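Local coordinates for probable ss-1,3-N-acetylglucosaminyltransferase (Staphylococcus aureus subsp. aureus N315, PDB 6H21), which is probably a glycosyltransferase of the GT-A class, with a family 2 domain that holds UDP-N-acetylglucosamine and manganese in this structure, at residues Y170-L175 and E198-T203. Numbering follows the deposited sequence.
Sequences YALSVL and EDQLFT. With UD1 (uridine-diphosphate-N-acetylglucosamine), chain X.
Thr203 turns its hydroxyl to the loop 170-175 and donates from OG1 to the carbonyl O of Leu172, 2.9 Å away. The hydroxyl arrives from above the carbonyl plane, 54° out of it. With OG1 anti to its own carbonyl carbon (chi1 -60°), Thr203 leaves CG2 to touch Leu172 CD2 at 3.8 Å. The other branch of Leu172, CD1, reaches Gln200 OE1, and the two side chains cross at about a right angle. The amide oxygen of Gln200 is itself bonded to the hydroxyl of Tyr274 on helix 264-281.

Val174 packs beside the same threonine. Its CG1 sits 3.5 Å from Thr203 OG1 and also meets the backbone O of Asp199. The same methyl comes obliquely to the ring of Phe202, 3.8 Å from CD1. The Phe202 ring is also stacked with that of Phe190 and meets Phe178 edge-to-face.

This is the sugar end of a GT-A nucleotide-sugar pocket, where a loop before strand 177-179 packs against helix 198-207. Asp199 OD2 accepts a 2.6 Å hydrogen bond from O6' of uridine-diphosphate-N-acetylglucosamine and pairs with Arg94 in a salt bridge. One water ties both segments to the ligand. It accepts from Val174 N, donates to Asp199 OD2 and is hydrogen-bonded to UD1 O4' at 2.9 Å. On the loop side, Ser173 OG accepts from Leu175 N in an ST turn (3.2 Å). Ser173 CB lies 3.8 Å from UD1 O3', and Leu175 CD1 is also near that oxygen.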
ATOM      1  N   TYR C 170     -19.991  11.854 -18.831  1.00 32.96           N
ATOM      2  CA  TYR C 170     -19.971  10.444 -19.204  1.00 33.15           C
ATOM      3  C   TYR C 170     -20.614  10.230 -20.584  1.00 33.27           C
ATOM      4  O   TYR C 170     -20.866   9.111 -20.963  1.00 33.66           O
ATOM      5  CB  TYR C 170     -20.652   9.629 -18.096  1.00 33.70           C
ATOM      6  CG  TYR C 170     -19.877   9.684 -16.807  1.00 33.59           C
ATOM      7  CD1 TYR C 170     -19.988  10.774 -15.960  1.00 33.77           C
ATOM      8  CD2 TYR C 170     -18.966   8.695 -16.476  1.00 33.47           C
ATOM      9  CE1 TYR C 170     -19.243  10.863 -14.796  1.00 33.60           C
ATOM     10  CE2 TYR C 170     -18.218   8.767 -15.314  1.00 33.30           C
ATOM     11  CZ  TYR C 170     -18.353   9.854 -14.473  1.00 33.25           C
ATOM     12  OH  TYR C 170     -17.618   9.932 -13.327  1.00 33.12           O
ATOM     13  N   ALA C 171     -20.887  11.315 -21.311  1.00 33.10           N
ATOM     14  CA  ALA C 171     -21.561  11.275 -22.602  1.00 33.41           C
ATOM     15  C   ALA C 171     -21.003  12.394 -23.493  1.00 33.00           C
ATOM     16  O   ALA C 171     -21.707  13.309 -23.902  1.00 33.40           O
ATOM     17  CB  ALA C 171     -23.056  11.407 -22.398  1.00 34.16           C
ATOM     18  N   LEU C 172     -19.718  12.279 -23.813  1.00 32.51           N
ATOM     19  CA  LEU C 172     -18.956  13.352 -24.394  1.00 32.33           C
ATOM     20  C   LEU C 172     -18.695  13.137 -25.892  1.00 32.13           C
ATOM     21  O   LEU C 172     -17.917  13.895 -26.488  1.00 32.43           O
ATOM     22  CB  LEU C 172     -17.645  13.458 -23.617  1.00 32.08           C
ATOM     23  CG  LEU C 172     -17.748  14.098 -22.242  1.00 32.24           C
ATOM     24  CD1 LEU C 172     -16.379  14.131 -21.587  1.00 32.06           C
ATOM     25  CD2 LEU C 172     -18.358  15.487 -22.304  1.00 32.59           C
ATOM     26  N   SER C 173     -19.373  12.182 -26.528  1.00 32.11           N
ATOM     27  CA  SER C 173     -19.301  12.065 -28.004  1.00 32.24           C
ATOM     28  C   SER C 173     -19.890  13.341 -28.617  1.00 32.38           C
ATOM     29  O   SER C 173     -20.671  14.040 -27.975  1.00 32.44           O
ATOM     30  CB  SER C 173     -20.017  10.843 -28.534  1.00 32.62           C
ATOM     31  OG  SER C 173     -21.411  11.080 -28.673  1.00 32.67           O
ATOM     32  N   VAL C 174     -19.547  13.609 -29.874  1.00 32.48           N
ATOM     33  CA  VAL C 174     -20.108  14.730 -30.598  1.00 32.74           C
ATOM     34  C   VAL C 174     -21.366  14.311 -31.376  1.00 32.88           C
ATOM     35  O   VAL C 174     -21.842  15.093 -32.229  1.00 33.25           O
ATOM     36  CB  VAL C 174     -19.058  15.353 -31.533  1.00 33.03           C
ATOM     37  CG1 VAL C 174     -17.857  15.833 -30.735  1.00 32.91           C
ATOM     38  CG2 VAL C 174     -18.650  14.391 -32.634  1.00 33.28           C
ATOM     39  N   LEU C 175     -21.934  13.132 -31.062  1.00 32.66           N
ATOM     40  CA  LEU C 175     -23.092  12.618 -31.807  1.00 32.98           C
ATOM     41  C   LEU C 175     -24.393  13.190 -31.210  1.00 33.21           C
ATOM     42  O   LEU C 175     -25.209  12.500 -30.587  1.00 33.33           O
ATOM     43  CB  LEU C 175     -23.032  11.091 -31.812  1.00 32.95           C
ATOM     44  CG  LEU C 175     -21.680  10.524 -32.245  1.00 32.76           C
ATOM     45  CD1 LEU C 175     -21.667   9.016 -32.129  1.00 33.02           C
ATOM     46  CD2 LEU C 175     -21.319  10.958 -33.668  1.00 33.00           C
ATOM     47  N   GLU C 198     -10.152  13.562 -28.872  1.00 42.33           N
ATOM     48  CA  GLU C 198     -10.413  14.841 -29.597  1.00 43.86           C
ATOM     49  C   GLU C 198     -11.897  15.214 -29.529  1.00 41.09           C
ATOM     50  O   GLU C 198     -12.251  16.391 -29.478  1.00 39.16           O
ATOM     51  CB  GLU C 198     -10.035  14.771 -31.075  1.00 47.96           C
ATOM     52  CG  GLU C 198      -8.612  14.338 -31.329  1.00 52.70           C
ATOM     53  CD  GLU C 198      -7.565  15.395 -31.033  1.00 57.04           C
ATOM     54  OE1 GLU C 198      -7.774  16.187 -30.087  1.00 58.31           O
ATOM     55  OE2 GLU C 198      -6.548  15.444 -31.770  1.00 66.07           O
ATOM     56  N   ASP C 199     -12.752  14.194 -29.590  1.00 39.96           N
ATOM     57  CA  ASP C 199     -14.194  14.368 -29.562  1.00 39.74           C
ATOM     58  C   ASP C 199     -14.623  14.862 -28.170  1.00 37.53           C
ATOM     59  O   ASP C 199     -15.433  15.777 -28.051  1.00 35.93           O
ATOM     60  CB  ASP C 199     -14.904  13.078 -29.997  1.00 40.99           C
ATOM     61  CG  ASP C 199     -14.717  12.747 -31.473  1.00 43.33           C
ATOM     62  OD1 ASP C 199     -13.872  13.394 -32.118  1.00 43.89           O
ATOM     63  OD2 ASP C 199     -15.439  11.852 -31.980  1.00 45.54           O
ATOM     64  N   GLN C 200     -14.043  14.279 -27.116  1.00 36.48           N
ATOM     65  CA  GLN C 200     -14.269  14.770 -25.740  1.00 36.09           C
ATOM     66  C   GLN C 200     -13.902  16.257 -25.626  1.00 34.94           C
ATOM     67  O   GLN C 200     -14.627  17.037 -25.021  1.00 34.67           O
ATOM     68  CB  GLN C 200     -13.400  14.009 -24.738  1.00 37.04           C
ATOM     69  CG  GLN C 200     -13.809  12.575 -24.485  1.00 38.11           C
ATOM     70  CD  GLN C 200     -12.979  11.979 -23.366  1.00 39.12           C
ATOM     71  OE1 GLN C 200     -13.023  12.430 -22.220  1.00 39.05           O
ATOM     72  NE2 GLN C 200     -12.192  10.961 -23.694  1.00 40.41           N
ATOM     73  N   LEU C 201     -12.759  16.639 -26.203  1.00 33.99           N
ATOM     74  CA  LEU C 201     -12.255  17.983 -26.090  1.00 33.81           C
ATOM     75  C   LEU C 201     -13.214  18.964 -26.779  1.00 34.13           C
ATOM     76  O   LEU C 201     -13.492  20.022 -26.231  1.00 33.81           O
ATOM     77  CB  LEU C 201     -10.852  18.077 -26.694  1.00 33.96           C
ATOM     78  CG  LEU C 201     -10.282  19.494 -26.763  1.00 34.69           C
ATOM     79  CD1 LEU C 201     -10.289  20.155 -25.397  1.00 34.45           C
ATOM     80  CD2 LEU C 201      -8.873  19.490 -27.344  1.00 35.19           C
ATOM     81  N   PHE C 202     -13.716  18.586 -27.964  1.00 34.09           N
ATOM     82  CA  PHE C 202     -14.659  19.417 -28.703  1.00 34.54           C
ATOM     83  C   PHE C 202     -15.933  19.624 -27.871  1.00 34.30           C
ATOM     84  O   PHE C 202     -16.369  20.745 -27.713  1.00 34.62           O
ATOM     85  CB  PHE C 202     -14.976  18.812 -30.071  1.00 34.82           C
ATOM     86  CG  PHE C 202     -15.933  19.634 -30.898  1.00 35.33           C
ATOM     87  CD1 PHE C 202     -17.301  19.555 -30.678  1.00 35.16           C
ATOM     88  CD2 PHE C 202     -15.463  20.504 -31.869  1.00 36.00           C
ATOM     89  CE1 PHE C 202     -18.183  20.312 -31.430  1.00 35.76           C
ATOM     90  CE2 PHE C 202     -16.344  21.262 -32.619  1.00 36.85           C
ATOM     91  CZ  PHE C 202     -17.703  21.174 -32.394  1.00 36.76           C
ATOM     92  N   THR C 203     -16.511  18.542 -27.332  1.00 33.61           N
ATOM     93  CA  THR C 203     -17.742  18.643 -26.552  1.00 33.67           C
ATOM     94  C   THR C 203     -17.519  19.478 -25.281  1.00 34.02           C
ATOM     95  O   THR C 203     -18.360  20.330 -24.949  1.00 34.44           O
ATOM     96  CB  THR C 203     -18.325  17.266 -26.225  1.00 33.22           C
ATOM     97  OG1 THR C 203     -18.612  16.588 -27.450  1.00 33.30           O
ATOM     98  CG2 THR C 203     -19.588  17.355 -25.400  1.00 33.42           C
TER
HETATM   99  C1' UD1 X 403     -15.547   6.003 -32.212  1.00 45.54           C
HETATM  100  C2' UD1 X 403     -16.401   6.555 -31.067  1.00 45.67           C
HETATM  101  C3' UD1 X 403     -17.363   7.615 -31.601  1.00 44.33           C
HETATM  102  C4' UD1 X 403     -16.577   8.689 -32.350  1.00 39.81           C
HETATM  103  C5' UD1 X 403     -15.618   8.086 -33.380  1.00 43.80           C
HETATM  104  C6' UD1 X 403     -14.737   9.149 -34.043  1.00 43.25           C
HETATM  105  C7' UD1 X 403     -16.870   5.002 -29.208  1.00 54.51           C
HETATM  106  C8' UD1 X 403     -17.776   3.906 -28.714  1.00 53.03           C
HETATM  107  N2' UD1 X 403     -17.146   5.481 -30.423  1.00 48.62           N
HETATM  108  O1' UD1 X 403     -16.436   5.415 -33.168  1.00 41.17           O
HETATM  109  O3' UD1 X 403     -18.106   8.195 -30.518  1.00 41.42           O
HETATM  110  O4' UD1 X 403     -17.501   9.553 -33.013  1.00 37.83           O
HETATM  111  O5' UD1 X 403     -14.786   7.062 -32.798  1.00 39.30           O
HETATM  112  O6' UD1 X 403     -14.048   9.951 -33.088  1.00 49.02           O
HETATM  113  O7' UD1 X 403     -15.948   5.429 -28.533  1.00 52.28           O
HETATM  114  N1  UD1 X 403     -13.319   8.499 -40.551  1.00 43.21           N
HETATM  115  C2  UD1 X 403     -12.668   9.524 -41.261  1.00 36.81           C
HETATM  116  N3  UD1 X 403     -11.414   9.388 -41.676  1.00 46.02           N
HETATM  117  C4  UD1 X 403     -10.736   8.273 -41.438  1.00 43.77           C
HETATM  118  C5  UD1 X 403     -11.341   7.229 -40.736  1.00 43.07           C
HETATM  119  C6  UD1 X 403     -12.655   7.359 -40.282  1.00 39.57           C
HETATM  120  O2  UD1 X 403     -13.246  10.590 -41.512  1.00 37.96           O
HETATM  121  O4  UD1 X 403      -9.563   8.200 -41.869  1.00 40.89           O
HETATM  122  C1B UD1 X 403     -14.696   8.748 -40.120  1.00 36.80           C
HETATM  123  C2B UD1 X 403     -15.640   7.580 -40.344  1.00 37.68           C
HETATM  124  O2' UD1 X 403     -16.060   7.515 -41.702  1.00 37.46           O
HETATM  125  C3B UD1 X 403     -16.760   7.911 -39.370  1.00 38.10           C
HETATM  126  C4B UD1 X 403     -16.048   8.645 -38.235  1.00 39.43           C
HETATM  127  O4B UD1 X 403     -14.752   9.027 -38.722  1.00 38.10           O
HETATM  128  O3B UD1 X 403     -17.723   8.780 -39.981  1.00 35.30           O
HETATM  129  C5B UD1 X 403     -15.856   7.776 -37.004  1.00 41.26           C
HETATM  130  O5B UD1 X 403     -15.376   6.504 -37.416  1.00 40.23           O
HETATM  131  PA  UD1 X 403     -16.003   5.140 -36.865  1.00 37.58           P
HETATM  132  O1A UD1 X 403     -15.248   4.048 -37.552  1.00 41.65           O
HETATM  133  O2A UD1 X 403     -17.530   5.163 -36.850  1.00 34.83           O
HETATM  134  O3A UD1 X 403     -15.492   5.214 -35.367  1.00 38.44           O
HETATM  135  PB  UD1 X 403     -16.024   4.272 -34.195  1.00 37.33           P
HETATM  136  O1B UD1 X 403     -14.853   3.502 -33.667  1.00 40.70           O
HETATM  137  O2B UD1 X 403     -17.282   3.507 -34.581  1.00 35.20           O
HETATM  138  O   HOH W   1     -17.700  11.571 -30.882  1.00 28.83           O